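Local structure of GDSL-like Lipase (Parabacteroides distasonis, 3P94) at residues A77-A82 with I118-L123; V159-A164 with K193-A198; V26-S31 with S60-R65; A95-F100 with N144-E149. The protein is a GDSL-like serine hydrolase of the SGNH superfamily that probably cleaves ester bonds, perhaps those of lysophospholipids. All blocks are in the same frame, centred on the assembly; numbering follows the deposited sequence.

The four contacts illustrate how chemistry follows place in a flavodoxin-like fold. Contacts 1 and 3 are buried: contact 1 joins two neighbouring strands of the parallel sheet by backbone hydrogen bonds, and contact 3 sets helix 59-71 against strand 23-29 through two selenomethionines and an arginine. They share the sheet, since strands 23-29 and 75-81 are direct neighbours. Contact 2, partly buried, lays helix 185-202 on the edge strand and the helix after it by apolar packing of aliphatic side chains and one tyrosine, with no hydrogen bond between them. Contact 4, at the surface, pairs two helices through an indole and a phenyl ring; its residues Asn144 and Ile147 also touch the 118-123 segment of contact 1.

Contact 1: residues A77-A82 with I118-L123; sequences AVVILA and IFCSVL
Val79 and Ile118 flank each other on one face of two adjacent parallel strands in the flavodoxin-like sheet, and Ile80 and Phe119 do so on the other. The fork of Val79 spans two residues of the neighbouring strand: CG2 lies against Ile118 CB, 4.1 Å away, whereas CG1, set anti to the backbone N (chi1 171°), reaches Cys120 SG at 3.5 Å. On the reverse face Ile80 and Phe119 run alongside one another and point the same way, Ile80 CD1 meeting Phe119 CE1 at 4.1 Å. Between the faces runs the parallel ladder. Ile118 gives its N to Val78 O and takes Ile80 N on its O, so both its polar backbone atoms are held by the residues flanking Val79. The next bond, Cys120 N to Ile80 O, is more bent, at 146°. Farther along, Leu81 sends CD1 to within 3.2 Å of Ser121 O, and its CD2 meets Leu123 CD1 with the two leucines at about a right angle; Tyr161 touches both leucines. Where the strands part, water 1 replaces the next rung, accepting from Ala82 N at 2.9 Å and donating to Cys120 O at 2.8 Å.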
loop_
_atom_site.group_PDB
_atom_site.type_symbol
_atom_site.label_atom_id
_atom_site.label_comp_id
_atom_site.label_asym_id
_atom_site.label_seq_id
_atom_site.Cartn_x
_atom_site.Cartn_y
_atom_site.Cartn_z
ATOM N N ALA A 77 -11.669 -7.635 3.970
ATOM C CA ALA A 77 -10.666 -6.649 4.374
ATOM C C ALA A 77 -9.895 -6.080 3.193
ATOM O O ALA A 77 -9.876 -6.667 2.117
ATOM C CB ALA A 77 -9.693 -7.279 5.364
ATOM N N VAL A 78 -9.258 -4.930 3.407
ATOM C CA VAL A 78 -8.378 -4.289 2.434
ATOM C C VAL A 78 -7.037 -4.019 3.149
ATOM O O VAL A 78 -7.015 -3.527 4.284
ATOM C CB VAL A 78 -8.976 -3.020 1.747
ATOM C CG1 VAL A 78 -9.358 -1.927 2.765
ATOM C CG2 VAL A 78 -8.037 -2.475 0.658
ATOM N N VAL A 79 -5.936 -4.389 2.492
ATOM C CA VAL A 79 -4.580 -4.177 2.989
ATOM C C VAL A 79 -4.071 -2.973 2.228
ATOM O O VAL A 79 -3.984 -3.029 0.997
ATOM C CB VAL A 79 -3.698 -5.447 2.829
ATOM C CG1 VAL A 79 -2.234 -5.155 3.148
ATOM C CG2 VAL A 79 -4.208 -6.570 3.717
ATOM N N ILE A 80 -3.805 -1.855 2.943
ATOM C CA ILE A 80 -3.360 -0.640 2.271
ATOM C C ILE A 80 -1.887 -0.347 2.574
ATOM O O ILE A 80 -1.514 -0.179 3.728
ATOM C CB ILE A 80 -4.262 0.594 2.628
ATOM C CG1 ILE A 80 -5.754 0.332 2.293
ATOM C CG2 ILE A 80 -3.741 1.888 1.942
ATOM C CD1 ILE A 80 -6.765 1.343 2.932
ATOM N N LEU A 81 -1.077 -0.247 1.519
ATOM C CA LEU A 81 0.319 0.149 1.592
ATOM C C LEU A 81 0.490 1.270 0.579
ATOM O O LEU A 81 0.540 1.019 -0.619
ATOM C CB LEU A 81 1.288 -1.026 1.361
ATOM C CG LEU A 81 2.797 -0.660 1.286
ATOM C CD1 LEU A 81 3.291 -0.016 2.582
ATOM C CD2 LEU A 81 3.617 -1.893 0.980
ATOM N N ALA A 82 0.497 2.517 1.069
ATOM C CA ALA A 82 0.517 3.697 0.211
ATOM C C ALA A 82 1.125 4.914 0.900
ATOM O O ALA A 82 1.123 4.999 2.122
ATOM C CB ALA A 82 -0.916 4.025 -0.205
ATOM N N ILE A 118 -6.727 -2.833 7.039
ATOM C CA ILE A 118 -5.429 -3.241 7.544
ATOM C C ILE A 118 -4.425 -2.246 6.959
ATOM O O ILE A 118 -4.173 -2.258 5.758
ATOM C CB ILE A 118 -5.102 -4.722 7.214
ATOM C CG1 ILE A 118 -6.064 -5.676 7.967
ATOM C CG2 ILE A 118 -3.643 -5.032 7.548
ATOM C CD1 ILE A 118 -6.148 -7.092 7.395
ATOM N N PHE A 119 -3.908 -1.344 7.800
ATOM C CA PHE A 119 -2.939 -0.347 7.364
ATOM C C PHE A 119 -1.527 -0.880 7.494
ATOM O O PHE A 119 -1.197 -1.510 8.501
ATOM C CB PHE A 119 -3.075 0.954 8.184
ATOM C CG PHE A 119 -4.033 1.976 7.619
ATOM C CD1 PHE A 119 -3.832 2.517 6.355
ATOM C CD2 PHE A 119 -5.099 2.446 8.377
ATOM C CE1 PHE A 119 -4.723 3.463 5.832
ATOM C CE2 PHE A 119 -5.981 3.404 7.856
ATOM C CZ PHE A 119 -5.787 3.902 6.589
ATOM N N CYS A 120 -0.683 -0.605 6.481
ATOM C CA CYS A 120 0.723 -0.998 6.480
ATOM C C CYS A 120 1.604 0.213 6.635
ATOM O O CYS A 120 1.369 1.237 5.993
ATOM C CB CYS A 120 1.083 -1.749 5.201
ATOM S SG CYS A 120 0.122 -3.256 4.928
ATOM N N SER A 121 2.685 0.056 7.407
ATOM C CA SER A 121 3.721 1.071 7.549
ATOM C C SER A 121 4.341 1.303 6.196
ATOM O O SER A 121 4.649 0.325 5.506
ATOM C CB SER A 121 4.805 0.570 8.501
ATOM O OG SER A 121 5.498 -0.526 7.922
ATOM N N VAL A 122 4.550 2.567 5.816
ATOM C CA VAL A 122 5.263 2.889 4.581
ATOM C C VAL A 122 6.674 2.311 4.776
ATOM O O VAL A 122 7.229 2.406 5.880
ATOM C CB VAL A 122 5.247 4.416 4.276
ATOM C CG1 VAL A 122 6.080 4.748 3.039
ATOM C CG2 VAL A 122 3.815 4.923 4.102
ATOM N N LEU A 123 7.209 1.634 3.745
ATOM C CA LEU A 123 8.525 1.010 3.840
ATOM C C LEU A 123 9.640 2.061 4.032
ATOM O O LEU A 123 9.499 3.208 3.581
ATOM C CB LEU A 123 8.809 0.156 2.599
ATOM C CG LEU A 123 8.551 -1.352 2.708
ATOM C CD1 LEU A 123 7.119 -1.661 3.119
ATOM C CD2 LEU A 123 8.865 -2.056 1.403
HETATM O O HOH W 1 0.301 2.876 3.982
#

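Contact 2: residues V159-A164 with K193-A198; sequences VDYHSA and KIVLEA
Ile194 wedges between Val159 and Ala164, and through it the helix 185-202 meets the end of strand 157-159 and the short helix that follows. Its CB acts as a fork whose two branches part toward different partners. With CG1 anti to the carbonyl carbon (chi1 -62°), CG2 is left beside that carbon and bears on Val159 CG1 at 3.6 Å; Tyr161 CD1 lies more distantly from the same methyl, at 4.4 Å. The other branch passes through CG1, a spacer, to CD1, which ends against Ala164 CB at 3.6 Å. Val159 is itself shared: its CG1 also sits over one face of the Tyr161 ring, toward the rim, and its CG2 packs on Ala198 CB at 3.5 Å, one helical turn beyond Ile194. The tyrosine ring brings its OH to 3.3 Å from Val195 CB, so the phenol's polar end lies against an aliphatic surface.

The short helix is fixed at its start by Asp160, the N-cap. Ser163 N donates to Asp160 OD1 at 3.1 Å, arriving from above the carboxylate plane (53° out of it), while Ser163 OG donates to Asp160 OD2 at 2.7 Å, on the syn side but tilted 31° out of that plane. At the same turn, His162 N donates to Ser121 OG, tying the helix start to the loop after strand 116-120. All this polar chemistry stays on one side of the contact: no hydrogen bond crosses to 193-198, which implies that the helix is seated by close fit and the burial of apolar surface rather than by directional bonds.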
loop_
_atom_site.group_PDB
_atom_site.type_symbol
_atom_site.label_atom_id
_atom_site.label_comp_id
_atom_site.label_asym_id
_atom_site.label_seq_id
_atom_site.Cartn_x
_atom_site.Cartn_y
_atom_site.Cartn_z
ATOM N N VAL A 159 0.302 -2.963 10.318
ATOM C CA VAL A 159 1.332 -3.903 9.874
ATOM C C VAL A 159 2.654 -3.146 9.844
ATOM O O VAL A 159 2.848 -2.273 8.988
ATOM C CB VAL A 159 0.958 -4.533 8.498
ATOM C CG1 VAL A 159 2.079 -5.397 7.947
ATOM C CG2 VAL A 159 -0.323 -5.344 8.598
ATOM N N ASP A 160 3.555 -3.466 10.787
ATOM C CA ASP A 160 4.824 -2.761 10.887
ATOM C C ASP A 160 5.950 -3.436 10.080
ATOM O O ASP A 160 6.879 -4.054 10.635
ATOM C CB ASP A 160 5.231 -2.566 12.353
ATOM C CG ASP A 160 6.332 -1.537 12.585
ATOM O OD1 ASP A 160 6.797 -0.922 11.598
ATOM O OD2 ASP A 160 6.702 -1.326 13.750
ATOM N N TYR A 161 5.913 -3.220 8.760
ATOM C CA TYR A 161 6.991 -3.667 7.880
ATOM C C TYR A 161 8.278 -2.903 8.177
ATOM O O TYR A 161 9.365 -3.476 8.125
ATOM C CB TYR A 161 6.641 -3.390 6.408
ATOM C CG TYR A 161 5.477 -4.132 5.797
ATOM C CD1 TYR A 161 5.295 -5.491 6.028
ATOM C CD2 TYR A 161 4.660 -3.519 4.852
ATOM C CE1 TYR A 161 4.278 -6.202 5.390
ATOM C CE2 TYR A 161 3.649 -4.220 4.203
ATOM C CZ TYR A 161 3.464 -5.562 4.472
ATOM O OH TYR A 161 2.466 -6.244 3.832
ATOM N N HIS A 162 8.137 -1.580 8.410
ATOM C CA HIS A 162 9.218 -0.604 8.591
ATOM C C HIS A 162 10.228 -1.014 9.674
ATOM O O HIS A 162 11.423 -1.044 9.378
ATOM C CB HIS A 162 8.634 0.799 8.894
ATOM C CG HIS A 162 9.647 1.904 8.792
ATOM N ND1 HIS A 162 10.583 2.124 9.789
ATOM C CD2 HIS A 162 9.841 2.815 7.806
ATOM C CE1 HIS A 162 11.319 3.149 9.377
ATOM N NE2 HIS A 162 10.908 3.605 8.196
ATOM N N SER A 163 9.772 -1.342 10.905
ATOM C CA SER A 163 10.688 -1.738 11.981
ATOM C C SER A 163 11.446 -3.036 11.661
ATOM O O SER A 163 12.608 -3.187 12.063
ATOM C CB SER A 163 9.941 -1.889 13.301
ATOM O OG SER A 163 9.343 -0.655 13.666
ATOM N N ALA A 164 10.797 -3.955 10.927
ATOM C CA ALA A 164 11.375 -5.244 10.544
ATOM C C ALA A 164 12.398 -5.141 9.405
ATOM O O ALA A 164 13.204 -6.059 9.232
ATOM C CB ALA A 164 10.266 -6.194 10.126
ATOM N N LYS A 193 5.398 -12.851 5.804
ATOM C CA LYS A 193 5.272 -13.411 7.148
ATOM C C LYS A 193 4.478 -12.480 8.064
ATOM O O LYS A 193 3.553 -12.937 8.724
ATOM C CB LYS A 193 6.666 -13.713 7.740
ATOM C CG LYS A 193 6.628 -14.454 9.069
ATOM C CD LYS A 193 8.021 -14.726 9.584
ATOM N N ILE A 194 4.798 -11.174 8.058
ATOM C CA ILE A 194 4.158 -10.165 8.908
ATOM C C ILE A 194 2.685 -9.922 8.499
ATOM O O ILE A 194 1.815 -9.888 9.371
ATOM C CB ILE A 194 4.984 -8.844 8.878
ATOM C CG1 ILE A 194 6.405 -9.077 9.443
ATOM C CG2 ILE A 194 4.268 -7.711 9.652
ATOM C CD1 ILE A 194 7.386 -8.030 9.064
ATOM N N VAL A 195 2.411 -9.749 7.193
ATOM C CA VAL A 195 1.051 -9.459 6.727
ATOM C C VAL A 195 0.137 -10.687 6.878
ATOM O O VAL A 195 -1.039 -10.509 7.185
ATOM C CB VAL A 195 1.018 -8.849 5.294
ATOM C CG1 VAL A 195 1.246 -9.895 4.191
ATOM C CG2 VAL A 195 -0.263 -8.063 5.054
ATOM N N LEU A 196 0.667 -11.919 6.701
ATOM C CA LEU A 196 -0.158 -13.119 6.864
ATOM C C LEU A 196 -0.628 -13.258 8.314
ATOM O O LEU A 196 -1.782 -13.606 8.541
ATOM C CB LEU A 196 0.568 -14.397 6.425
ATOM C CG LEU A 196 0.674 -14.653 4.908
ATOM C CD1 LEU A 196 1.517 -15.871 4.648
ATOM C CD2 LEU A 196 -0.702 -14.805 4.253
ATOM N N GLU A 197 0.254 -12.954 9.279
ATOM C CA GLU A 197 -0.051 -13.010 10.716
ATOM C C GLU A 197 -1.113 -11.946 11.060
ATOM O O GLU A 197 -2.047 -12.245 11.795
ATOM C CB GLU A 197 1.234 -12.797 11.531
ATOM C CG GLU A 197 1.186 -13.334 12.951
ATOM C CD GLU A 197 2.516 -13.342 13.686
ATOM O OE1 GLU A 197 3.572 -13.485 13.025
ATOM O OE2 GLU A 197 2.499 -13.236 14.934
ATOM N N ALA A 198 -0.988 -10.730 10.490
ATOM C CA ALA A 198 -1.948 -9.640 10.702
ATOM C C ALA A 198 -3.330 -9.974 10.111
ATOM O O ALA A 198 -4.335 -9.754 10.779
ATOM C CB ALA A 198 -1.421 -8.356 10.093
#

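Contact 3: residues V26-S31 with S60-R65; sequences VFMGNS and SEMLVR
Selenomethionine Met28 lays its selenium over one face of the Arg65 guanidinium, where strand 23-29 meets a helix of the flavodoxin-like fold. Helix 59-71 is the connection of a beta-alpha-beta crossover from strand 49-53 to strand 75-81, and it passes over the strand lying between them at 143° to its direction. The Met28 side chain is folded: CG leaves anti to the backbone N, then the chain bends at chi2 and again at chi3 (both 51°). That double bend curls SE to 3.3 Å from Arg65 NH2 and CE to 3.4 Å from Arg65 NH1, so that the selenoether lies along the flat cation, the two side chains running antiparallel alongside one another.

Arg65 comes from the helix extended through its first two torsions and bends only at chi3, which brings the guanidinium across to the strand. Gly29 O lies at its edge, near the plane, 3.4 Å from NH2. The group is gripped from outside the two segments by a salt bridge from NH1 to Asp69, by Arg52 O, also at NH1, and by Gln57 at NE. A leucine in its place would probably leave the Asp69 carboxylate without its mate and the selenium of Met28 without the flat surface beneath it.

Selenomethionine Met62 packs beside this pair, its CG 3.9 Å from Met28 SE. Asn30, whose OD1 caps Ile32 N, precedes Ser31, which bonds to His182 in a geometry consistent with a catalytic triad. Just before that serine, Met62 CE rests 3.8 Å from Asn30 CB.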
loop_
_atom_site.group_PDB
_atom_site.type_symbol
_atom_site.label_atom_id
_atom_site.label_comp_id
_atom_site.label_asym_id
_atom_site.label_seq_id
_atom_site.Cartn_x
_atom_site.Cartn_y
_atom_site.Cartn_z
ATOM N N VAL A 26 -8.295 -7.702 -0.400
ATOM C CA VAL A 26 -7.778 -6.945 -1.515
ATOM C C VAL A 26 -6.516 -6.208 -1.044
ATOM O O VAL A 26 -6.524 -5.615 0.031
ATOM C CB VAL A 26 -8.862 -5.980 -2.070
ATOM C CG1 VAL A 26 -8.259 -4.928 -3.014
ATOM C CG2 VAL A 26 -9.978 -6.762 -2.766
ATOM N N PHE A 27 -5.434 -6.287 -1.822
ATOM C CA PHE A 27 -4.194 -5.559 -1.544
ATOM C C PHE A 27 -4.191 -4.309 -2.418
ATOM O O PHE A 27 -4.081 -4.406 -3.647
ATOM C CB PHE A 27 -2.941 -6.431 -1.800
ATOM C CG PHE A 27 -2.547 -7.352 -0.660
ATOM C CD1 PHE A 27 -3.415 -8.335 -0.209
ATOM C CD2 PHE A 27 -1.289 -7.261 -0.074
ATOM C CE1 PHE A 27 -3.055 -9.170 0.850
ATOM C CE2 PHE A 27 -0.915 -8.117 0.959
ATOM C CZ PHE A 27 -1.796 -9.073 1.408
HETATM N N MSE A 28 -4.369 -3.149 -1.779
HETATM C CA MSE A 28 -4.383 -1.836 -2.431
HETATM C C MSE A 28 -2.987 -1.229 -2.261
HETATM O O MSE A 28 -2.440 -1.204 -1.146
HETATM C CB MSE A 28 -5.519 -0.976 -1.794
HETATM C CG MSE A 28 -5.584 0.474 -2.247
HETATM SE SE MSE A 28 -5.593 0.693 -4.206
HETATM C CE MSE A 28 -6.942 -0.450 -4.693
ATOM N N GLY A 29 -2.394 -0.791 -3.367
ATOM C CA GLY A 29 -1.072 -0.205 -3.295
ATOM C C GLY A 29 -0.487 0.365 -4.567
ATOM O O GLY A 29 -1.159 0.536 -5.593
ATOM N N ASN A 30 0.791 0.676 -4.463
ATOM C CA ASN A 30 1.618 1.292 -5.491
ATOM C C ASN A 30 2.566 0.258 -6.130
ATOM O O ASN A 30 2.187 -0.909 -6.280
ATOM C CB ASN A 30 2.389 2.456 -4.863
ATOM C CG ASN A 30 3.144 2.120 -3.584
ATOM O OD1 ASN A 30 3.778 1.054 -3.433
ATOM N ND2 ASN A 30 3.110 3.039 -2.644
ATOM N N SER A 31 3.792 0.697 -6.505
ATOM C CA SER A 31 4.815 -0.138 -7.146
ATOM C C SER A 31 5.297 -1.286 -6.238
ATOM O O SER A 31 5.698 -2.339 -6.741
ATOM C CB SER A 31 6.000 0.716 -7.594
ATOM O OG SER A 31 6.356 1.677 -6.613
ATOM N N SER A 60 -3.762 9.840 -3.817
ATOM C CA SER A 60 -4.820 10.551 -4.542
ATOM C C SER A 60 -5.484 9.643 -5.596
ATOM O O SER A 60 -6.708 9.527 -5.585
ATOM C CB SER A 60 -4.287 11.830 -5.176
ATOM O OG SER A 60 -4.033 12.798 -4.173
ATOM N N GLU A 61 -4.694 8.968 -6.468
ATOM C CA GLU A 61 -5.258 8.055 -7.483
ATOM C C GLU A 61 -5.946 6.895 -6.803
ATOM O O GLU A 61 -7.005 6.448 -7.236
ATOM C CB GLU A 61 -4.194 7.520 -8.455
ATOM C CG GLU A 61 -3.573 8.591 -9.341
ATOM C CD GLU A 61 -2.226 9.101 -8.858
ATOM O OE1 GLU A 61 -1.930 8.987 -7.645
ATOM O OE2 GLU A 61 -1.448 9.580 -9.711
HETATM N N MSE A 62 -5.353 6.432 -5.709
HETATM C CA MSE A 62 -5.880 5.316 -4.955
HETATM C C MSE A 62 -7.241 5.626 -4.343
HETATM O O MSE A 62 -8.142 4.779 -4.428
HETATM C CB MSE A 62 -4.869 4.905 -3.890
HETATM C CG MSE A 62 -3.725 4.128 -4.464
HETATM SE SE MSE A 62 -2.645 3.519 -2.998
HETATM C CE MSE A 62 -0.903 4.045 -3.786
ATOM N N LEU A 63 -7.417 6.830 -3.767
ATOM C CA LEU A 63 -8.709 7.236 -3.192
ATOM C C LEU A 63 -9.797 7.261 -4.295
ATOM O O LEU A 63 -10.925 6.824 -4.056
ATOM C CB LEU A 63 -8.596 8.615 -2.496
ATOM C CG LEU A 63 -9.900 9.234 -1.947
ATOM C CD1 LEU A 63 -10.590 8.306 -0.927
ATOM C CD2 LEU A 63 -9.643 10.590 -1.322
ATOM N N VAL A 64 -9.444 7.723 -5.502
ATOM C CA VAL A 64 -10.372 7.789 -6.639
ATOM C C VAL A 64 -10.648 6.357 -7.204
ATOM O O VAL A 64 -11.794 6.026 -7.499
ATOM C CB VAL A 64 -9.855 8.775 -7.719
ATOM C CG1 VAL A 64 -10.630 8.642 -9.033
ATOM C CG2 VAL A 64 -9.934 10.209 -7.202
ATOM N N ARG A 65 -9.617 5.518 -7.302
ATOM C CA ARG A 65 -9.697 4.132 -7.799
ATOM C C ARG A 65 -10.355 3.166 -6.779
ATOM O O ARG A 65 -10.798 2.077 -7.156
ATOM C CB ARG A 65 -8.258 3.665 -8.099
ATOM C CG ARG A 65 -8.158 2.346 -8.805
ATOM C CD ARG A 65 -6.806 2.134 -9.414
ATOM N NE ARG A 65 -5.676 2.139 -8.467
ATOM C CZ ARG A 65 -5.213 1.070 -7.824
ATOM N NH1 ARG A 65 -5.857 -0.087 -7.894
ATOM N NH2 ARG A 65 -4.113 1.155 -7.092
#

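Contact 4: residues A95-F100 with N144-E149; sequences ALENVF and NKWIKE
Trp146 CB sits over one face of the Phe100 ring, 3.9 Å from its centroid, in a CH-pi contact. The same ring slips its CE1 to 3.4 Å from Trp146 O, so the phenyl is pressed on the backbone of helix 137-153 as well as on its side chain, and Ile147 N lies 3.9 Å from Phe100 CE1. Toward the indole the two aromatics meet obliquely, the Phe100 ring and the five-membered ring standing at 49° to each other. The far end of the indole is shared by Leu96, whose CG is 3.7 Å from Trp146 CZ3, and Glu97, whose CD is 3.6 Å from Trp146 CH2. An alanine in place of Phe100 would remove the ring and is likely to open a gap beside Trp146 CB and its carbonyl, with the CH-pi contact lost.

Behind this first shell, chi1 of 174° sets Phe100 CG beside its own carbonyl carbon and carries the ring across to the other helix, where Leu143 also touches it. Ile147 in turn touches Tyr158 of the edge strand. Two neighbouring helices, 32° apart and each connecting successive parallel strands, are characteristic of the helical layer of a flavodoxin-like alpha/beta/alpha sandwich.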
loop_
_atom_site.group_PDB
_atom_site.type_symbol
_atom_site.label_atom_id
_atom_site.label_comp_id
_atom_site.label_asym_id
_atom_site.label_seq_id
_atom_site.Cartn_x
_atom_site.Cartn_y
_atom_site.Cartn_z
ATOM N N ALA A 95 1.253 18.185 0.754
ATOM C CA ALA A 95 1.636 18.243 2.166
ATOM C C ALA A 95 1.402 16.876 2.799
ATOM O O ALA A 95 0.432 16.189 2.452
ATOM C CB ALA A 95 0.842 19.320 2.898
ATOM N N LEU A 96 2.313 16.455 3.689
ATOM C CA LEU A 96 2.256 15.132 4.315
ATOM C C LEU A 96 0.924 14.890 5.041
ATOM O O LEU A 96 0.433 13.755 5.022
ATOM C CB LEU A 96 3.449 14.923 5.259
ATOM C CG LEU A 96 3.864 13.475 5.529
ATOM C CD1 LEU A 96 4.368 12.789 4.268
ATOM C CD2 LEU A 96 4.925 13.412 6.597
ATOM N N GLU A 97 0.332 15.952 5.636
ATOM C CA GLU A 97 -0.962 15.882 6.327
ATOM C C GLU A 97 -2.096 15.510 5.354
ATOM O O GLU A 97 -3.045 14.836 5.751
ATOM C CB GLU A 97 -1.284 17.223 7.023
ATOM C CG GLU A 97 -0.451 17.490 8.272
ATOM C CD GLU A 97 0.881 18.207 8.115
ATOM O OE1 GLU A 97 1.463 18.184 7.006
ATOM O OE2 GLU A 97 1.357 18.775 9.125
ATOM N N ASN A 98 -1.994 15.943 4.086
ATOM C CA ASN A 98 -2.991 15.682 3.053
ATOM C C ASN A 98 -2.843 14.264 2.493
ATOM O O ASN A 98 -3.835 13.677 2.050
ATOM C CB ASN A 98 -2.922 16.753 1.961
ATOM C CG ASN A 98 -3.368 18.117 2.447
ATOM O OD1 ASN A 98 -4.221 18.251 3.324
ATOM N ND2 ASN A 98 -2.809 19.158 1.877
ATOM N N VAL A 99 -1.618 13.699 2.563
ATOM C CA VAL A 99 -1.321 12.306 2.201
ATOM C C VAL A 99 -2.050 11.432 3.228
ATOM O O VAL A 99 -2.801 10.523 2.856
ATOM C CB VAL A 99 0.208 12.035 2.180
ATOM C CG1 VAL A 99 0.514 10.562 1.891
ATOM C CG2 VAL A 99 0.923 12.957 1.185
ATOM N N PHE A 100 -1.879 11.774 4.525
ATOM C CA PHE A 100 -2.545 11.103 5.636
ATOM C C PHE A 100 -4.075 11.210 5.484
ATOM O O PHE A 100 -4.768 10.225 5.715
ATOM C CB PHE A 100 -2.083 11.692 6.981
ATOM C CG PHE A 100 -2.825 11.145 8.181
ATOM C CD1 PHE A 100 -2.723 9.807 8.530
ATOM C CD2 PHE A 100 -3.638 11.971 8.955
ATOM C CE1 PHE A 100 -3.428 9.301 9.629
ATOM C CE2 PHE A 100 -4.334 11.464 10.062
ATOM C CZ PHE A 100 -4.217 10.136 10.392
ATOM N N ASN A 144 4.133 7.363 9.150
ATOM C CA ASN A 144 3.862 6.106 9.856
ATOM C C ASN A 144 3.377 6.337 11.279
ATOM O O ASN A 144 2.546 5.573 11.753
ATOM C CB ASN A 144 5.084 5.195 9.858
ATOM C CG ASN A 144 5.317 4.506 8.537
ATOM O OD1 ASN A 144 4.442 4.491 7.665
ATOM N ND2 ASN A 144 6.490 3.896 8.369
ATOM N N LYS A 145 3.865 7.411 11.941
ATOM C CA LYS A 145 3.450 7.774 13.292
ATOM C C LYS A 145 1.962 8.110 13.286
ATOM O O LYS A 145 1.226 7.646 14.159
ATOM C CB LYS A 145 4.289 8.958 13.811
ATOM C CG LYS A 145 4.277 9.095 15.309
ATOM C CD LYS A 145 4.888 10.414 15.753
ATOM C CE LYS A 145 4.646 10.647 17.229
ATOM N NZ LYS A 145 4.975 12.040 17.626
ATOM N N TRP A 146 1.525 8.891 12.277
ATOM C CA TRP A 146 0.125 9.294 12.097
ATOM C C TRP A 146 -0.760 8.098 11.757
ATOM O O TRP A 146 -1.842 7.966 12.343
ATOM C CB TRP A 146 0.000 10.363 11.010
ATOM C CG TRP A 146 0.589 11.691 11.387
ATOM C CD1 TRP A 146 0.757 12.198 12.646
ATOM C CD2 TRP A 146 1.068 12.692 10.483
ATOM N NE1 TRP A 146 1.296 13.455 12.582
ATOM C CE2 TRP A 146 1.507 13.783 11.262
ATOM C CE3 TRP A 146 1.164 12.774 9.086
ATOM C CZ2 TRP A 146 2.031 14.945 10.689
ATOM C CZ3 TRP A 146 1.678 13.927 8.521
ATOM C CH2 TRP A 146 2.080 15.004 9.316
ATOM N N ILE A 147 -0.301 7.232 10.825
ATOM C CA ILE A 147 -1.037 6.025 10.419
ATOM C C ILE A 147 -1.251 5.118 11.636
ATOM O O ILE A 147 -2.382 4.689 11.877
ATOM C CB ILE A 147 -0.321 5.259 9.275
ATOM C CG1 ILE A 147 -0.243 6.101 7.980
ATOM C CG2 ILE A 147 -1.015 3.895 9.001
ATOM C CD1 ILE A 147 0.757 5.495 6.898
ATOM N N LYS A 148 -0.165 4.829 12.389
ATOM C CA LYS A 148 -0.224 3.962 13.573
ATOM C C LYS A 148 -1.171 4.517 14.648
ATOM O O LYS A 148 -1.960 3.753 15.208
ATOM C CB LYS A 148 1.172 3.735 14.167
ATOM C CG LYS A 148 1.177 2.580 15.180
ATOM C CD LYS A 148 2.519 2.427 15.889
ATOM C CE LYS A 148 2.550 1.168 16.730
ATOM N NZ LYS A 148 1.493 1.163 17.788
ATOM N N GLU A 149 -1.085 5.828 14.940
ATOM C CA GLU A 149 -1.934 6.486 15.936
ATOM C C GLU A 149 -3.412 6.426 15.510
ATOM O O GLU A 149 -4.270 6.130 16.346
ATOM C CB GLU A 149 -1.476 7.928 16.152
ATOM C CG GLU A 149 -0.414 8.057 17.235
ATOM C CD GLU A 149 0.523 9.248 17.152
ATOM O OE1 GLU A 149 0.149 10.274 16.539
ATOM O OE2 GLU A 149 1.637 9.155 17.718
#